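Local coordinates for eukaryotic translation initiation factor 2D (Homo sapiens, PDB 5W2F), which delivers tRNA to the P-site of the eukaryotic ribosome without GTP during translation initiation, the chain here being its C-terminal part, at residues I38-K43 against P59-C64; L6-A11 against V105-I110. One frame throughout, in Å; residues are numbered along the deposited sequence.

Contact 1: residues I38-K43 against P59-C64; sequences INYAKK and PILCDC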
loop_
_atom_site.group_PDB
_atom_site.type_symbol
_atom_site.label_atom_id
_atom_site.label_comp_id
_atom_site.label_asym_id
_atom_site.label_seq_id
_atom_site.Cartn_x
_atom_site.Cartn_y
_atom_site.Cartn_z
ATOM N N ILE A 38 -10.326 -11.070 -17.517
ATOM C CA ILE A 38 -10.838 -12.286 -18.144
ATOM C C ILE A 38 -12.022 -11.936 -19.036
ATOM O O ILE A 38 -12.096 -12.395 -20.179
ATOM C CB ILE A 38 -11.155 -13.373 -17.106
ATOM C CG1 ILE A 38 -9.837 -13.907 -16.512
ATOM C CG2 ILE A 38 -11.935 -14.522 -17.729
ATOM C CD1 ILE A 38 -10.001 -14.742 -15.262
ATOM N N ASN A 39 -12.941 -11.121 -18.520
ATOM C CA ASN A 39 -14.105 -10.721 -19.307
ATOM C C ASN A 39 -13.730 -9.909 -20.540
ATOM O O ASN A 39 -14.333 -10.088 -21.610
ATOM C CB ASN A 39 -15.102 -9.944 -18.465
ATOM C CG ASN A 39 -15.833 -10.817 -17.473
ATOM O OD1 ASN A 39 -15.867 -12.035 -17.604
ATOM N ND2 ASN A 39 -16.419 -10.193 -16.464
ATOM N N TYR A 40 -12.719 -9.051 -20.409
ATOM C CA TYR A 40 -12.255 -8.267 -21.546
ATOM C C TYR A 40 -11.774 -9.208 -22.661
ATOM O O TYR A 40 -12.146 -9.057 -23.841
ATOM C CB TYR A 40 -11.156 -7.272 -21.120
ATOM C CG TYR A 40 -10.678 -6.418 -22.263
ATOM C CD1 TYR A 40 -9.666 -6.856 -23.132
ATOM C CD2 TYR A 40 -11.228 -5.163 -22.479
ATOM C CE1 TYR A 40 -9.251 -6.073 -24.201
ATOM C CE2 TYR A 40 -10.818 -4.373 -23.534
ATOM C CZ TYR A 40 -9.839 -4.830 -24.398
ATOM O OH TYR A 40 -9.470 -4.027 -25.444
ATOM N N ALA A 41 -10.967 -10.197 -22.297
ATOM C CA ALA A 41 -10.452 -11.124 -23.294
ATOM C C ALA A 41 -11.564 -11.911 -23.974
ATOM O O ALA A 41 -11.552 -12.091 -25.197
ATOM C CB ALA A 41 -9.444 -12.066 -22.664
ATOM N N LYS A 42 -12.536 -12.361 -23.190
ATOM C CA LYS A 42 -13.632 -13.154 -23.732
ATOM C C LYS A 42 -14.537 -12.294 -24.631
ATOM O O LYS A 42 -14.874 -12.694 -25.769
ATOM C CB LYS A 42 -14.417 -13.823 -22.598
ATOM C CG LYS A 42 -13.629 -14.941 -21.922
ATOM C CD LYS A 42 -14.217 -15.422 -20.603
ATOM C CE LYS A 42 -15.490 -16.196 -20.744
ATOM N NZ LYS A 42 -15.930 -16.636 -19.384
ATOM N N LYS A 43 -14.896 -11.106 -24.139
ATOM C CA LYS A 43 -15.770 -10.185 -24.882
ATOM C C LYS A 43 -15.171 -9.758 -26.220
ATOM O O LYS A 43 -15.904 -9.553 -27.194
ATOM C CB LYS A 43 -16.094 -8.936 -24.027
ATOM C CG LYS A 43 -16.995 -7.903 -24.699
ATOM C CD LYS A 43 -17.101 -6.615 -23.897
ATOM C CE LYS A 43 -17.558 -5.458 -24.777
ATOM N NZ LYS A 43 -18.844 -5.749 -25.468
ATOM N N PRO A 59 -4.717 -4.164 -29.574
ATOM C CA PRO A 59 -3.916 -2.956 -29.421
ATOM C C PRO A 59 -4.026 -2.285 -28.062
ATOM O O PRO A 59 -3.022 -1.786 -27.551
ATOM C CB PRO A 59 -4.442 -2.062 -30.542
ATOM C CG PRO A 59 -4.821 -3.031 -31.620
ATOM C CD PRO A 59 -5.422 -4.187 -30.878
ATOM N N ILE A 60 -5.217 -2.298 -27.471
ATOM C CA ILE A 60 -5.404 -1.737 -26.133
ATOM C C ILE A 60 -4.517 -2.437 -25.106
ATOM O O ILE A 60 -3.815 -1.776 -24.335
ATOM C CB ILE A 60 -6.900 -1.772 -25.736
ATOM C CG1 ILE A 60 -7.632 -0.662 -26.491
ATOM C CG2 ILE A 60 -7.093 -1.632 -24.223
ATOM C CD1 ILE A 60 -9.134 -0.773 -26.473
ATOM N N LEU A 61 -4.537 -3.766 -25.104
ATOM C CA LEU A 61 -3.701 -4.502 -24.164
ATOM C C LEU A 61 -2.202 -4.290 -24.441
ATOM O O LEU A 61 -1.414 -4.136 -23.517
ATOM C CB LEU A 61 -4.063 -5.985 -24.153
ATOM C CG LEU A 61 -5.342 -6.313 -23.389
ATOM C CD1 LEU A 61 -5.765 -7.745 -23.661
ATOM C CD2 LEU A 61 -5.181 -6.029 -21.885
ATOM N N CYS A 62 -1.812 -4.289 -25.707
ATOM C CA CYS A 62 -0.402 -4.062 -26.050
ATOM C C CYS A 62 0.078 -2.722 -25.525
ATOM O O CYS A 62 1.174 -2.614 -24.971
ATOM C CB CYS A 62 -0.198 -4.132 -27.570
ATOM S SG CYS A 62 -0.289 -5.799 -28.237
ATOM N N ASP A 63 -0.776 -1.719 -25.683
ATOM C CA ASP A 63 -0.452 -0.352 -25.327
ATOM C C ASP A 63 -0.251 -0.207 -23.825
ATOM O O ASP A 63 0.659 0.474 -23.379
ATOM C CB ASP A 63 -1.573 0.570 -25.817
ATOM C CG ASP A 63 -1.341 2.023 -25.469
ATOM O OD1 ASP A 63 -0.239 2.540 -25.742
ATOM O OD2 ASP A 63 -2.281 2.649 -24.933
ATOM N N CYS A 64 -1.095 -0.871 -23.040
ATOM C CA CYS A 64 -1.003 -0.619 -21.617
ATOM C C CYS A 64 -0.261 -1.640 -20.783
ATOM O O CYS A 64 0.060 -1.315 -19.640
ATOM C CB CYS A 64 -2.360 -0.249 -21.032
ATOM S SG CYS A 64 -3.585 -1.545 -21.007
#

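Contact 2: residues L6-A11 against V105-I110; sequences LYCVPA and VKKGRI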
loop_
_atom_site.group_PDB
_atom_site.type_symbol
_atom_site.label_atom_id
_atom_site.label_comp_id
_atom_site.label_asym_id
_atom_site.label_seq_id
_atom_site.Cartn_x
_atom_site.Cartn_y
_atom_site.Cartn_z
ATOM N N LEU A 6 -5.138 -3.093 -2.600
ATOM C CA LEU A 6 -5.953 -2.575 -3.681
ATOM C C LEU A 6 -5.065 -2.206 -4.867
ATOM O O LEU A 6 -3.832 -2.171 -4.766
ATOM C CB LEU A 6 -6.737 -1.337 -3.222
ATOM C CG LEU A 6 -7.821 -1.553 -2.167
ATOM C CD1 LEU A 6 -8.326 -0.196 -1.690
ATOM C CD2 LEU A 6 -8.970 -2.412 -2.655
ATOM N N TYR A 7 -5.725 -1.926 -5.981
ATOM C CA TYR A 7 -5.085 -1.511 -7.222
ATOM C C TYR A 7 -5.843 -0.319 -7.752
ATOM O O TYR A 7 -7.068 -0.312 -7.745
ATOM C CB TYR A 7 -5.121 -2.643 -8.247
ATOM C CG TYR A 7 -4.381 -3.840 -7.780
ATOM C CD1 TYR A 7 -5.016 -4.815 -7.004
ATOM C CD2 TYR A 7 -3.030 -3.982 -8.042
ATOM C CE1 TYR A 7 -4.311 -5.885 -6.513
ATOM C CE2 TYR A 7 -2.329 -5.081 -7.585
ATOM C CZ TYR A 7 -2.973 -6.026 -6.810
ATOM O OH TYR A 7 -2.290 -7.133 -6.329
ATOM N N CYS A 8 -5.113 0.701 -8.180
ATOM C CA CYS A 8 -5.723 1.920 -8.682
ATOM C C CYS A 8 -5.477 2.030 -10.180
ATOM O O CYS A 8 -4.358 1.861 -10.650
ATOM C CB CYS A 8 -5.172 3.131 -7.943
ATOM S SG CYS A 8 -5.962 4.695 -8.374
ATOM N N VAL A 9 -6.537 2.322 -10.919
ATOM C CA VAL A 9 -6.478 2.402 -12.378
ATOM C C VAL A 9 -5.760 3.685 -12.821
ATOM O O VAL A 9 -6.273 4.780 -12.590
ATOM C CB VAL A 9 -7.889 2.360 -12.999
ATOM C CG1 VAL A 9 -7.807 2.500 -14.521
ATOM C CG2 VAL A 9 -8.633 1.082 -12.591
ATOM N N PRO A 10 -4.587 3.551 -13.470
ATOM C CA PRO A 10 -3.902 4.739 -13.964
ATOM C C PRO A 10 -4.448 5.172 -15.311
ATOM O O PRO A 10 -5.110 4.385 -15.992
ATOM C CB PRO A 10 -2.462 4.277 -14.104
ATOM C CG PRO A 10 -2.576 2.845 -14.470
ATOM C CD PRO A 10 -3.816 2.330 -13.780
ATOM N N ALA A 11 -4.124 6.397 -15.711
ATOM C CA ALA A 11 -4.594 6.928 -16.977
ATOM C C ALA A 11 -4.275 6.005 -18.146
ATOM O O ALA A 11 -5.106 5.819 -19.047
ATOM C CB ALA A 11 -3.988 8.307 -17.219
ATOM N N VAL A 105 -8.536 4.773 2.221
ATOM C CA VAL A 105 -7.783 4.319 1.059
ATOM C C VAL A 105 -6.468 5.104 0.953
ATOM O O VAL A 105 -6.440 6.333 1.106
ATOM C CB VAL A 105 -8.623 4.488 -0.217
ATOM C CG1 VAL A 105 -7.826 4.074 -1.446
ATOM C CG2 VAL A 105 -9.918 3.691 -0.096
ATOM N N LYS A 106 -5.388 4.385 0.666
ATOM C CA LYS A 106 -4.085 4.975 0.449
ATOM C C LYS A 106 -3.532 4.507 -0.885
ATOM O O LYS A 106 -3.698 3.343 -1.259
ATOM C CB LYS A 106 -3.158 4.516 1.548
ATOM C CG LYS A 106 -3.467 5.103 2.914
ATOM C CD LYS A 106 -2.967 6.542 2.984
ATOM C CE LYS A 106 -3.276 7.199 4.291
ATOM N NZ LYS A 106 -2.716 8.567 4.350
ATOM N N LYS A 107 -2.852 5.411 -1.583
ATOM C CA LYS A 107 -2.071 5.063 -2.769
ATOM C C LYS A 107 -0.624 4.778 -2.376
ATOM O O LYS A 107 -0.041 5.438 -1.511
ATOM C CB LYS A 107 -2.140 6.161 -3.786
ATOM C CG LYS A 107 -3.529 6.293 -4.345
ATOM C CD LYS A 107 -3.589 7.308 -5.467
ATOM C CE LYS A 107 -2.937 6.787 -6.730
ATOM N NZ LYS A 107 -3.455 7.521 -7.908
ATOM N N GLY A 108 -0.057 3.792 -3.045
ATOM C CA GLY A 108 1.324 3.409 -2.862
ATOM C C GLY A 108 1.448 2.021 -2.293
ATOM O O GLY A 108 0.471 1.387 -1.905
ATOM N N ARG A 109 2.672 1.543 -2.271
ATOM C CA ARG A 109 2.979 0.284 -1.630
ATOM C C ARG A 109 2.872 0.456 -0.132
ATOM O O ARG A 109 3.107 1.545 0.411
ATOM C CB ARG A 109 4.368 -0.201 -2.039
ATOM C CG ARG A 109 4.454 -0.414 -3.544
ATOM C CD ARG A 109 5.502 -1.429 -3.948
ATOM N NE ARG A 109 5.468 -1.633 -5.395
ATOM C CZ ARG A 109 4.547 -2.340 -6.060
ATOM N NH1 ARG A 109 3.540 -2.959 -5.434
ATOM N NH2 ARG A 109 4.638 -2.433 -7.379
ATOM N N ILE A 110 2.476 -0.622 0.530
ATOM C CA ILE A 110 2.389 -0.637 1.974
ATOM C C ILE A 110 3.852 -0.485 2.460
ATOM O O ILE A 110 4.761 -1.147 1.935
ATOM C CB ILE A 110 1.724 -1.939 2.508
ATOM C CG1 ILE A 110 0.315 -2.141 1.902
ATOM C CG2 ILE A 110 1.614 -1.895 4.028
ATOM C CD1 ILE A 110 -0.225 -3.553 1.950
#

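Contact 1: residues I38-K43 against P59-C64
The hydroxyl of Tyr40 lies against the side chain of Ile60 and is hydrogen-bonded to OD2 of Asp58, just before helix 59-65. Three carbons of Ile60 gather round the oxygen: Tyr40 OH lies 3.4 Å from Ile60 CD1, equally near to Ile60 CB, and 3.6 Å from Ile60 CG2. The oxygen is thus packed against aliphatic carbons, while Asp58 supplies its polar partner. Asp58 turns its second carboxylate oxygen, OD1, to the backbone N-H of Leu61, so the group that receives Tyr40 is itself tied to the first turn of the helix.

Tyr40 reaches across with its CG anti to the backbone N (chi1 -178°), which extends the ring from helix 30-43 toward helix 59-65. Beside the ring Leu61 runs the opposite way, its tip heading back toward the tyrosine's helix; Leu61 CD1 packs 3.9 Å from Tyr40 CE1, and the methyl meets the ring obliquely. Ile60 CG2 stands 4.2 Å from Tyr40 CZ, also oblique to the ring. One aromatic side chain set against two aliphatic ones therefore carries this buried helix-helix contact, with no hydrogen bond crossing between the two segments themselves.

Both helices belong to the SWIB/MDM2 region. Helix 14-17 closes over the same spot, Leu16 touching Tyr40 and Leu61 while Leu15 touches Ile60; Leu46, from the loop after helix 30-43, also meets Leu61, and Trp79 of helix 79-89 packs on Ile38 and Ala41 of helix 30-43.

Contact 2: residues L6-A11 against V105-I110
Leu6 opens the contact by bringing its CD1 methyl to 4.3 Å from CG1 of Val105, a loose apolar touch between strands that are not direct neighbours. Its backbone is hydrogen-bonded instead to Ala93 of the strand lying between, 91-96.

Past Tyr7, whose backbone bonds with Leu28 of strand 27-28, Cys8 returns to the side of Leu6 and meets Lys107. The bend of the lysine at chi3 (73°) brings its far end to the thiol, leaving Cys8 SG 3.8 Å from Lys107 NZ and 4.0 Å from Lys107 CE. These are van der Waals distances; the polar partner of the ammonium is OE1 of Gln91, and since the backbone of Gln91 also bonds with Cys8, this residue ties the two strands together. Beyond Cys8 the chain leaves the contact.

The two strands run the same way, each antiparallel to 91-96. Cys8 CA lies 7.6 Å from Lys107 CA, less than two flat strand spacings would give, which is consistent with a curled sheet. Phe27 of edge strand 27-28 touches Cys8, Val105 and Lys107, bringing the two outermost strands together on this side, while edge strand 104-107 leads on through Gly108 toward strand 113-121 of the five-stranded mixed sheet.

How the contacts relate
Contact 2 joins residues 6-11 to 105-110, so it spans nearly a hundred residues, and both helices of contact 1 fall within that interval. The centres lie 21 Å apart and the nearest atoms about 7 Å, without touching. Contact 1 packs helices 30-43 and 59-65 in the SWIB/MDM2 region, whereas contact 2 belongs to the four-stranded antiparallel sheet of 27-28, 4-8, 91-96 and 104-107. Helix 14-17 follows closely on segment 6-11 and covers contact 1, linking the two sites. After 105-110 the chain goes on to strand 113-121 in the SUI1 family region; contact 2 lies about 7 Å from the chain's centre, contact 1 about 26 Å.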